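PDB 2QRY: thiamine-binding periplasmic protein from Escherichia coli, which binds thiamine, thiamine phosphate and thiamine diphosphate in the periplasm and, as part of the ABC transporter ThiBPQ, serves thiamine import. Local coordinates for residues A277-N282 / A288-P293; G281-P286 / A294-L299. One frame throughout, in Å; residues are numbered along the deposited sequence.

The contacts share Gly281 and Asn282, and both border thiamin phosphate, contact 2 with Trp283 and Met284 as well. Contact 1 lies at the surface: the short helical turn at 278-281 meets the loop that follows strand 285-286, and proline rings and methyl groups do the touching. Contact 2, centred about 7 Å away, is buried; here residues 283-285 receive a later part of that loop, and aromatic rings and a bridging water replace the small aliphatic groups. The two adjoin where Pro279 packs on Pro286 and where Pro279 O approaches the ring of Phe296. Neither has a direct hydrogen bond across its segments.

Contact 1: residues A277-N282 / A288-P293; sequences AIPTGN and ANVTLP. With TPS (thiamin phosphate), chain E.
The rings of Pro279 and Pro293 cross at about a right angle, with CB of Pro279 set against CD of Pro293 at 3.3 Å, tighter than ordinary carbon-carbon contact. Pro293 also meets Thr280, whose CG2 comes against Pro293 CG at 3.5 Å, a similarly tight contact. Further round Pro279, its CG is approached more loosely by two branches of the loop, Leu292 CD2 at 4.4 Å and Val290 CG1 at 4.5 Å. The torsion of Thr280 (chi1 65°) sets CG2 opposite the carbonyl carbon, which hands the methyl rather than the hydroxyl to the proline. Leu227 of helix 221-229 touches both Thr280 and Pro293 and so covers this corner of the fold.

Proline suits position 279 because the start of a helical turn needs no N-H there. Ile278 O accepts from two later amides, Gly281 N and, at 2.8 Å, Asn282 N. Beyond the turn the backbone reaches the ligand, with Asn282 O 3.0 Å from C7A of thiamin phosphate, the carbon joining its two rings. In the loop, Asn289 centres an inverse gamma turn, after which Val290 faces the helical turn.

Since no hydrogen bond spans the segments, the loop is held against the turn by the fit of apolar groups, and the two stiff proline rings make that fit depend on shape rather than on bond direction.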
ATOM      1  N   ALA A 277     -11.643 -10.971  -4.346  1.00 30.66           N
ATOM      2  CA  ALA A 277     -10.463 -11.048  -5.205  1.00 29.32           C
ATOM      3  C   ALA A 277      -9.241 -10.394  -4.573  1.00 28.50           C
ATOM      4  O   ALA A 277      -8.133 -10.500  -5.098  1.00 28.06           O
ATOM      5  CB  ALA A 277     -10.757 -10.416  -6.562  1.00 28.28           C
ATOM      6  N   ILE A 278      -9.441  -9.725  -3.439  1.00 27.78           N
ATOM      7  CA  ILE A 278      -8.341  -9.061  -2.753  1.00 26.80           C
ATOM      8  C   ILE A 278      -7.323 -10.018  -2.135  1.00 27.39           C
ATOM      9  O   ILE A 278      -6.121  -9.873  -2.359  1.00 26.83           O
ATOM     10  CB  ILE A 278      -8.856  -8.104  -1.647  1.00 26.65           C
ATOM     11  CG1 ILE A 278      -9.360  -6.798  -2.275  1.00 28.09           C
ATOM     12  CG2 ILE A 278      -7.737  -7.795  -0.651  1.00 27.03           C
ATOM     13  CD1 ILE A 278      -8.281  -6.015  -3.017  1.00 23.15           C
ATOM     14  N   PRO A 279      -7.787 -11.011  -1.353  1.00 26.80           N
ATOM     15  CA  PRO A 279      -6.852 -11.948  -0.731  1.00 25.81           C
ATOM     16  C   PRO A 279      -5.787 -12.512  -1.666  1.00 25.11           C
ATOM     17  O   PRO A 279      -4.599 -12.382  -1.393  1.00 24.15           O
ATOM     18  CB  PRO A 279      -7.773 -13.029  -0.175  1.00 26.27           C
ATOM     19  CG  PRO A 279      -8.981 -12.255   0.213  1.00 26.01           C
ATOM     20  CD  PRO A 279      -9.174 -11.365  -0.999  1.00 27.16           C
ATOM     21  N   THR A 280      -6.205 -13.131  -2.767  1.00 25.04           N
ATOM     22  CA  THR A 280      -5.249 -13.728  -3.694  1.00 24.96           C
ATOM     23  C   THR A 280      -4.861 -12.825  -4.860  1.00 25.65           C
ATOM     24  O   THR A 280      -4.041 -13.200  -5.694  1.00 25.95           O
ATOM     25  CB  THR A 280      -5.779 -15.069  -4.250  1.00 26.88           C
ATOM     26  OG1 THR A 280      -6.954 -14.838  -5.036  1.00 23.89           O
ATOM     27  CG2 THR A 280      -6.122 -16.023  -3.098  1.00 25.78           C
ATOM     28  N   GLY A 281      -5.442 -11.630  -4.912  1.00 25.44           N
ATOM     29  CA  GLY A 281      -5.114 -10.703  -5.979  1.00 22.64           C
ATOM     30  C   GLY A 281      -4.106  -9.657  -5.543  1.00 21.25           C
ATOM     31  O   GLY A 281      -3.084  -9.461  -6.202  1.00 19.61           O
ATOM     32  N   ASN A 282      -4.392  -8.994  -4.424  1.00 20.95           N
ATOM     33  CA  ASN A 282      -3.526  -7.945  -3.890  1.00 19.00           C
ATOM     34  C   ASN A 282      -2.713  -8.421  -2.688  1.00 19.57           C
ATOM     35  O   ASN A 282      -1.813  -7.719  -2.234  1.00 18.87           O
ATOM     36  CB  ASN A 282      -4.362  -6.734  -3.468  1.00 18.05           C
ATOM     37  CG  ASN A 282      -3.736  -5.401  -3.892  1.00 19.78           C
ATOM     38  OD1 ASN A 282      -3.948  -4.364  -3.250  1.00 18.17           O
ATOM     39  ND2 ASN A 282      -2.986  -5.422  -4.984  1.00 16.69           N
ATOM     40  N   ALA A 288     -14.072  -6.327   3.900  1.00 37.80           N
ATOM     41  CA  ALA A 288     -15.351  -6.978   4.176  1.00 40.84           C
ATOM     42  C   ALA A 288     -15.025  -8.362   4.725  1.00 43.37           C
ATOM     43  O   ALA A 288     -14.001  -8.946   4.369  1.00 44.10           O
ATOM     44  CB  ALA A 288     -16.171  -7.104   2.903  1.00 40.69           C
ATOM     45  N   ASN A 289     -15.892  -8.882   5.588  1.00 45.70           N
ATOM     46  CA  ASN A 289     -15.685 -10.193   6.195  1.00 47.49           C
ATOM     47  C   ASN A 289     -15.800 -11.352   5.207  1.00 49.00           C
ATOM     48  O   ASN A 289     -16.679 -12.203   5.338  1.00 50.87           O
ATOM     49  CB  ASN A 289     -16.671 -10.395   7.352  1.00 47.29           C
ATOM     50  N   VAL A 290     -14.912 -11.379   4.218  1.00 50.42           N
ATOM     51  CA  VAL A 290     -14.900 -12.454   3.231  1.00 51.09           C
ATOM     52  C   VAL A 290     -14.014 -13.561   3.803  1.00 51.67           C
ATOM     53  O   VAL A 290     -13.377 -13.372   4.839  1.00 52.60           O
ATOM     54  CB  VAL A 290     -14.333 -11.963   1.876  1.00 51.62           C
ATOM     55  CG1 VAL A 290     -12.973 -11.341   2.076  1.00 51.62           C
ATOM     56  CG2 VAL A 290     -14.237 -13.119   0.895  1.00 51.64           C
ATOM     57  N   THR A 291     -13.972 -14.714   3.146  1.00 51.09           N
ATOM     58  CA  THR A 291     -13.161 -15.813   3.650  1.00 51.47           C
ATOM     59  C   THR A 291     -11.723 -15.733   3.155  1.00 50.66           C
ATOM     60  O   THR A 291     -11.471 -15.670   1.951  1.00 51.03           O
ATOM     61  CB  THR A 291     -13.757 -17.182   3.247  1.00 52.81           C
ATOM     62  OG1 THR A 291     -13.669 -17.350   1.825  1.00 54.34           O
ATOM     63  CG2 THR A 291     -15.220 -17.269   3.675  1.00 53.33           C
ATOM     64  N   LEU A 292     -10.781 -15.725   4.093  1.00 48.92           N
ATOM     65  CA  LEU A 292      -9.372 -15.666   3.742  1.00 46.79           C
ATOM     66  C   LEU A 292      -8.930 -17.033   3.241  1.00 46.34           C
ATOM     67  O   LEU A 292      -9.357 -18.065   3.758  1.00 46.96           O
ATOM     68  CB  LEU A 292      -8.530 -15.266   4.954  1.00 45.18           C
ATOM     69  CG  LEU A 292      -8.867 -13.934   5.626  1.00 43.82           C
ATOM     70  CD1 LEU A 292      -7.803 -13.613   6.665  1.00 42.24           C
ATOM     71  CD2 LEU A 292      -8.938 -12.837   4.592  1.00 43.60           C
ATOM     72  N   PRO A 293      -8.071 -17.057   2.216  1.00 46.05           N
ATOM     73  CA  PRO A 293      -7.571 -18.310   1.644  1.00 45.28           C
ATOM     74  C   PRO A 293      -6.801 -19.105   2.679  1.00 44.51           C
ATOM     75  O   PRO A 293      -6.129 -18.530   3.538  1.00 43.19           O
ATOM     76  CB  PRO A 293      -6.651 -17.835   0.519  1.00 46.27           C
ATOM     77  CG  PRO A 293      -7.220 -16.504   0.138  1.00 46.24           C
ATOM     78  CD  PRO A 293      -7.537 -15.901   1.479  1.00 46.55           C
TER
HETATM   79  CM2 TPS E 400       3.727 -10.693  -3.036  1.00 16.66           C
HETATM   80  N3  TPS E 400       1.154  -4.673  -2.456  1.00 21.75           N
HETATM   81  C2  TPS E 400       2.279  -4.718  -3.142  1.00 22.35           C
HETATM   82  S1  TPS E 400       2.603  -3.071  -3.533  1.00 22.37           S
HETATM   83  C5  TPS E 400       1.191  -2.355  -2.744  1.00 21.14           C
HETATM   84  C4  TPS E 400       0.559  -3.467  -2.232  1.00 21.84           C
HETATM   85  CM4 TPS E 400      -0.741  -3.330  -1.446  1.00 22.85           C
HETATM   86  C6  TPS E 400       0.900  -0.887  -2.718  1.00 23.99           C
HETATM   87  C7  TPS E 400       2.024  -0.353  -3.606  1.00 25.37           C
HETATM   88  O7  TPS E 400       2.045   1.063  -3.736  1.00 31.10           O
HETATM   89  N1A TPS E 400       2.960  -8.873  -1.570  1.00 18.69           N
HETATM   90  C2A TPS E 400       2.890  -9.464  -2.766  1.00 18.59           C
HETATM   91  N3A TPS E 400       2.098  -8.986  -3.723  1.00 15.76           N
HETATM   92  C4A TPS E 400       1.336  -7.889  -3.522  1.00 17.52           C
HETATM   93  N4A TPS E 400       0.525  -7.412  -4.536  1.00 17.56           N
HETATM   94  C5A TPS E 400       1.384  -7.227  -2.254  1.00 19.40           C
HETATM   95  C6A TPS E 400       2.239  -7.778  -1.284  1.00 19.13           C
HETATM   96  C7A TPS E 400       0.555  -5.962  -1.926  1.00 19.07           C
HETATM   97  P1  TPS E 400       3.288   1.412  -4.709  1.00 24.68           P
HETATM   98  O1  TPS E 400       4.587   0.779  -4.136  1.00 27.25           O
HETATM   99  O2  TPS E 400       3.440   2.975  -4.911  1.00 31.77           O
HETATM  100  O3  TPS E 400       3.014   0.776  -6.088  1.00 24.66           O

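Contact 2: residues G281-P286 / A294-L299; sequences GNWMYP and AGFEKL. With TPS (thiamin phosphate), chain E.
Trp283 meets Phe296 at an oblique slant, its CE3 lying 3.9 Å from Phe296 CE1. Its backbone, with phi of 54°, turns out of helical geometry, and the side chain (chi1 -58°, CG beside its own N) reaches both the phenylalanine and the ligand: Trp283 CD1 is 3.7 Å from the pyrimidine nitrogen N3A of thiamin phosphate. Tyr224 of helix 221-229 packs edge-to-face with the indole.

At Met284, a selenomethionine, backbone and side chain part company. Its carbonyl O lies at the edge of the Phe296 ring, near the ring plane, while the pliable chain, bent at chi2 and chi3, brings SE 3.8 Å from CM4 of the ligand's thiazolium ring. The segment thus lines the ligand cleft, which in type 2 periplasmic binding proteins lies between two lobes.

Tyr285 bonds through its backbone to Tyr125, in the antiparallel pairing with strand 121-133. Phe296 turns its edge toward the tyrosine face in an offset edge-to-face pair, centroids 5.8 Å apart and planes at 82°, while Leu299 CD1 covers one Phe296 face near its rim. The phenol also suits this place for its hydroxyl: a water 2.8 Å from Tyr285 OH donates a hydrogen bond to Phe296 O.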
ATOM      1  N   GLY A 281      -5.442 -11.630  -4.912  1.00 25.44           N
ATOM      2  CA  GLY A 281      -5.114 -10.703  -5.979  1.00 22.64           C
ATOM      3  C   GLY A 281      -4.106  -9.657  -5.543  1.00 21.25           C
ATOM      4  O   GLY A 281      -3.084  -9.461  -6.202  1.00 19.61           O
ATOM      5  N   ASN A 282      -4.392  -8.994  -4.424  1.00 20.95           N
ATOM      6  CA  ASN A 282      -3.526  -7.945  -3.890  1.00 19.00           C
ATOM      7  C   ASN A 282      -2.713  -8.421  -2.688  1.00 19.57           C
ATOM      8  O   ASN A 282      -1.813  -7.719  -2.234  1.00 18.87           O
ATOM      9  CB  ASN A 282      -4.362  -6.734  -3.468  1.00 18.05           C
ATOM     10  CG  ASN A 282      -3.736  -5.401  -3.892  1.00 19.78           C
ATOM     11  OD1 ASN A 282      -3.948  -4.364  -3.250  1.00 18.17           O
ATOM     12  ND2 ASN A 282      -2.986  -5.422  -4.984  1.00 16.69           N
ATOM     13  N   TRP A 283      -3.035  -9.602  -2.166  1.00 18.64           N
ATOM     14  CA  TRP A 283      -2.327 -10.138  -1.011  1.00 19.46           C
ATOM     15  C   TRP A 283      -2.335  -9.138   0.146  1.00 19.42           C
ATOM     16  O   TRP A 283      -1.302  -8.660   0.611  1.00 19.56           O
ATOM     17  CB  TRP A 283      -0.901 -10.517  -1.420  1.00 19.96           C
ATOM     18  CG  TRP A 283      -0.927 -11.517  -2.528  1.00 22.26           C
ATOM     19  CD1 TRP A 283      -0.755 -11.274  -3.864  1.00 21.88           C
ATOM     20  CD2 TRP A 283      -1.278 -12.901  -2.416  1.00 21.39           C
ATOM     21  NE1 TRP A 283      -0.986 -12.417  -4.587  1.00 20.68           N
ATOM     22  CE2 TRP A 283      -1.309 -13.431  -3.725  1.00 22.15           C
ATOM     23  CE3 TRP A 283      -1.577 -13.743  -1.336  1.00 21.89           C
ATOM     24  CZ2 TRP A 283      -1.626 -14.770  -3.983  1.00 21.77           C
ATOM     25  CZ3 TRP A 283      -1.893 -15.073  -1.590  1.00 21.75           C
ATOM     26  CH2 TRP A 283      -1.915 -15.573  -2.907  1.00 21.58           C
HETATM   27  N   MSE A 284      -3.543  -8.832   0.591  1.00 22.12           N
HETATM   28  CA  MSE A 284      -3.795  -7.900   1.679  1.00 23.03           C
HETATM   29  C   MSE A 284      -5.055  -8.405   2.377  1.00 23.85           C
HETATM   30  O   MSE A 284      -5.757  -9.264   1.840  1.00 23.48           O
HETATM   31  CB  MSE A 284      -4.060  -6.500   1.107  1.00 25.88           C
HETATM   32  CG  MSE A 284      -2.873  -5.841   0.424  1.00 25.09           C
HETATM   33 SE   MSE A 284      -1.520  -5.283   1.692  1.00 32.71          SE
HETATM   34  CE  MSE A 284      -2.291  -3.574   2.218  1.00 24.67           C
ATOM     35  N   TYR A 285      -5.350  -7.880   3.563  1.00 24.63           N
ATOM     36  CA  TYR A 285      -6.552  -8.294   4.285  1.00 26.29           C
ATOM     37  C   TYR A 285      -7.749  -7.503   3.757  1.00 28.02           C
ATOM     38  O   TYR A 285      -7.692  -6.278   3.643  1.00 28.74           O
ATOM     39  CB  TYR A 285      -6.391  -8.052   5.790  1.00 23.76           C
ATOM     40  CG  TYR A 285      -5.331  -8.915   6.431  1.00 22.28           C
ATOM     41  CD1 TYR A 285      -5.527 -10.285   6.600  1.00 21.35           C
ATOM     42  CD2 TYR A 285      -4.120  -8.366   6.849  1.00 23.11           C
ATOM     43  CE1 TYR A 285      -4.543 -11.090   7.169  1.00 19.62           C
ATOM     44  CE2 TYR A 285      -3.128  -9.160   7.422  1.00 22.07           C
ATOM     45  CZ  TYR A 285      -3.348 -10.521   7.577  1.00 20.38           C
ATOM     46  OH  TYR A 285      -2.366 -11.306   8.128  1.00 20.69           O
ATOM     47  N   PRO A 286      -8.846  -8.198   3.419  1.00 29.71           N
ATOM     48  CA  PRO A 286     -10.059  -7.561   2.901  1.00 29.91           C
ATOM     49  C   PRO A 286     -10.707  -6.634   3.918  1.00 30.39           C
ATOM     50  O   PRO A 286     -10.467  -6.736   5.125  1.00 29.98           O
ATOM     51  CB  PRO A 286     -10.959  -8.746   2.562  1.00 30.25           C
ATOM     52  CG  PRO A 286      -9.998  -9.848   2.299  1.00 30.35           C
ATOM     53  CD  PRO A 286      -8.987  -9.662   3.395  1.00 30.06           C
ATOM     54  N   ALA A 294      -6.903 -20.427   2.611  1.00 44.12           N
ATOM     55  CA  ALA A 294      -6.152 -21.260   3.536  1.00 42.86           C
ATOM     56  C   ALA A 294      -4.715 -20.878   3.211  1.00 42.30           C
ATOM     57  O   ALA A 294      -4.359 -20.746   2.039  1.00 44.39           O
ATOM     58  CB  ALA A 294      -6.395 -22.733   3.240  1.00 42.89           C
ATOM     59  N   GLY A 295      -3.894 -20.679   4.234  1.00 40.13           N
ATOM     60  CA  GLY A 295      -2.517 -20.292   3.994  1.00 36.83           C
ATOM     61  C   GLY A 295      -2.216 -18.994   4.708  1.00 35.23           C
ATOM     62  O   GLY A 295      -1.106 -18.786   5.198  1.00 34.41           O
ATOM     63  N   PHE A 296      -3.211 -18.112   4.761  1.00 33.16           N
ATOM     64  CA  PHE A 296      -3.050 -16.837   5.443  1.00 33.04           C
ATOM     65  C   PHE A 296      -2.818 -17.067   6.935  1.00 32.58           C
ATOM     66  O   PHE A 296      -2.196 -16.241   7.604  1.00 31.39           O
ATOM     67  CB  PHE A 296      -4.292 -15.958   5.251  1.00 33.45           C
ATOM     68  CG  PHE A 296      -4.162 -14.941   4.146  1.00 33.36           C
ATOM     69  CD1 PHE A 296      -3.790 -15.324   2.857  1.00 33.39           C
ATOM     70  CD2 PHE A 296      -4.435 -13.598   4.388  1.00 32.72           C
ATOM     71  CE1 PHE A 296      -3.695 -14.380   1.828  1.00 30.45           C
ATOM     72  CE2 PHE A 296      -4.343 -12.653   3.368  1.00 31.25           C
ATOM     73  CZ  PHE A 296      -3.972 -13.048   2.086  1.00 31.15           C
ATOM     74  N   GLU A 297      -3.306 -18.193   7.453  1.00 31.70           N
ATOM     75  CA  GLU A 297      -3.148 -18.487   8.876  1.00 32.66           C
ATOM     76  C   GLU A 297      -1.689 -18.755   9.247  1.00 31.27           C
ATOM     77  O   GLU A 297      -1.339 -18.799  10.426  1.00 30.49           O
ATOM     78  CB  GLU A 297      -4.030 -19.678   9.287  1.00 35.56           C
ATOM     79  CG  GLU A 297      -3.464 -21.038   8.928  1.00 39.10           C
ATOM     80  CD  GLU A 297      -3.300 -21.232   7.435  1.00 42.93           C
ATOM     81  OE1 GLU A 297      -2.497 -22.106   7.042  1.00 44.95           O
ATOM     82  OE2 GLU A 297      -3.977 -20.519   6.658  1.00 44.42           O
ATOM     83  N   LYS A 298      -0.836 -18.928   8.241  1.00 30.42           N
ATOM     84  CA  LYS A 298       0.583 -19.167   8.489  1.00 29.27           C
ATOM     85  C   LYS A 298       1.275 -17.830   8.733  1.00 29.03           C
ATOM     86  O   LYS A 298       2.424 -17.779   9.178  1.00 29.52           O
ATOM     87  CB  LYS A 298       1.246 -19.846   7.283  1.00 29.04           C
ATOM     88  CG  LYS A 298       0.731 -21.237   6.935  1.00 27.56           C
ATOM     89  CD  LYS A 298       1.420 -21.760   5.675  1.00 27.43           C
ATOM     90  CE  LYS A 298       2.413 -22.877   5.967  1.00 28.80           C
ATOM     91  NZ  LYS A 298       3.476 -22.518   6.938  1.00 30.04           N
ATOM     92  N   LEU A 299       0.569 -16.746   8.434  1.00 28.65           N
ATOM     93  CA  LEU A 299       1.113 -15.401   8.591  1.00 28.18           C
ATOM     94  C   LEU A 299       1.086 -14.917  10.029  1.00 29.24           C
ATOM     95  O   LEU A 299       0.329 -15.427  10.852  1.00 29.42           O
ATOM     96  CB  LEU A 299       0.323 -14.425   7.730  1.00 25.39           C
ATOM     97  CG  LEU A 299       0.279 -14.754   6.243  1.00 25.55           C
ATOM     98  CD1 LEU A 299      -0.693 -13.801   5.548  1.00 23.44           C
ATOM     99  CD2 LEU A 299       1.688 -14.650   5.661  1.00 22.19           C
TER
HETATM  100  CM2 TPS E 400       3.727 -10.693  -3.036  1.00 16.66           C
HETATM  101  N3  TPS E 400       1.154  -4.673  -2.456  1.00 21.75           N
HETATM  102  C2  TPS E 400       2.279  -4.718  -3.142  1.00 22.35           C
HETATM  103  S1  TPS E 400       2.603  -3.071  -3.533  1.00 22.37           S
HETATM  104  C5  TPS E 400       1.191  -2.355  -2.744  1.00 21.14           C
HETATM  105  C4  TPS E 400       0.559  -3.467  -2.232  1.00 21.84           C
HETATM  106  CM4 TPS E 400      -0.741  -3.330  -1.446  1.00 22.85           C
HETATM  107  C6  TPS E 400       0.900  -0.887  -2.718  1.00 23.99           C
HETATM  108  C7  TPS E 400       2.024  -0.353  -3.606  1.00 25.37           C
HETATM  109  O7  TPS E 400       2.045   1.063  -3.736  1.00 31.10           O
HETATM  110  N1A TPS E 400       2.960  -8.873  -1.570  1.00 18.69           N
HETATM  111  C2A TPS E 400       2.890  -9.464  -2.766  1.00 18.59           C
HETATM  112  N3A TPS E 400       2.098  -8.986  -3.723  1.00 15.76           N
HETATM  113  C4A TPS E 400       1.336  -7.889  -3.522  1.00 17.52           C
HETATM  114  N4A TPS E 400       0.525  -7.412  -4.536  1.00 17.56           N
HETATM  115  C5A TPS E 400       1.384  -7.227  -2.254  1.00 19.40           C
HETATM  116  C6A TPS E 400       2.239  -7.778  -1.284  1.00 19.13           C
HETATM  117  C7A TPS E 400       0.555  -5.962  -1.926  1.00 19.07           C
HETATM  118  P1  TPS E 400       3.288   1.412  -4.709  1.00 24.68           P
HETATM  119  O1  TPS E 400       4.587   0.779  -4.136  1.00 27.25           O
HETATM  120  O2  TPS E 400       3.440   2.975  -4.911  1.00 31.77           O
HETATM  121  O3  TPS E 400       3.014   0.776  -6.088  1.00 24.66           O
HETATM  122  O   HOH W   1      -3.441 -13.870   8.636  1.00 39.53           O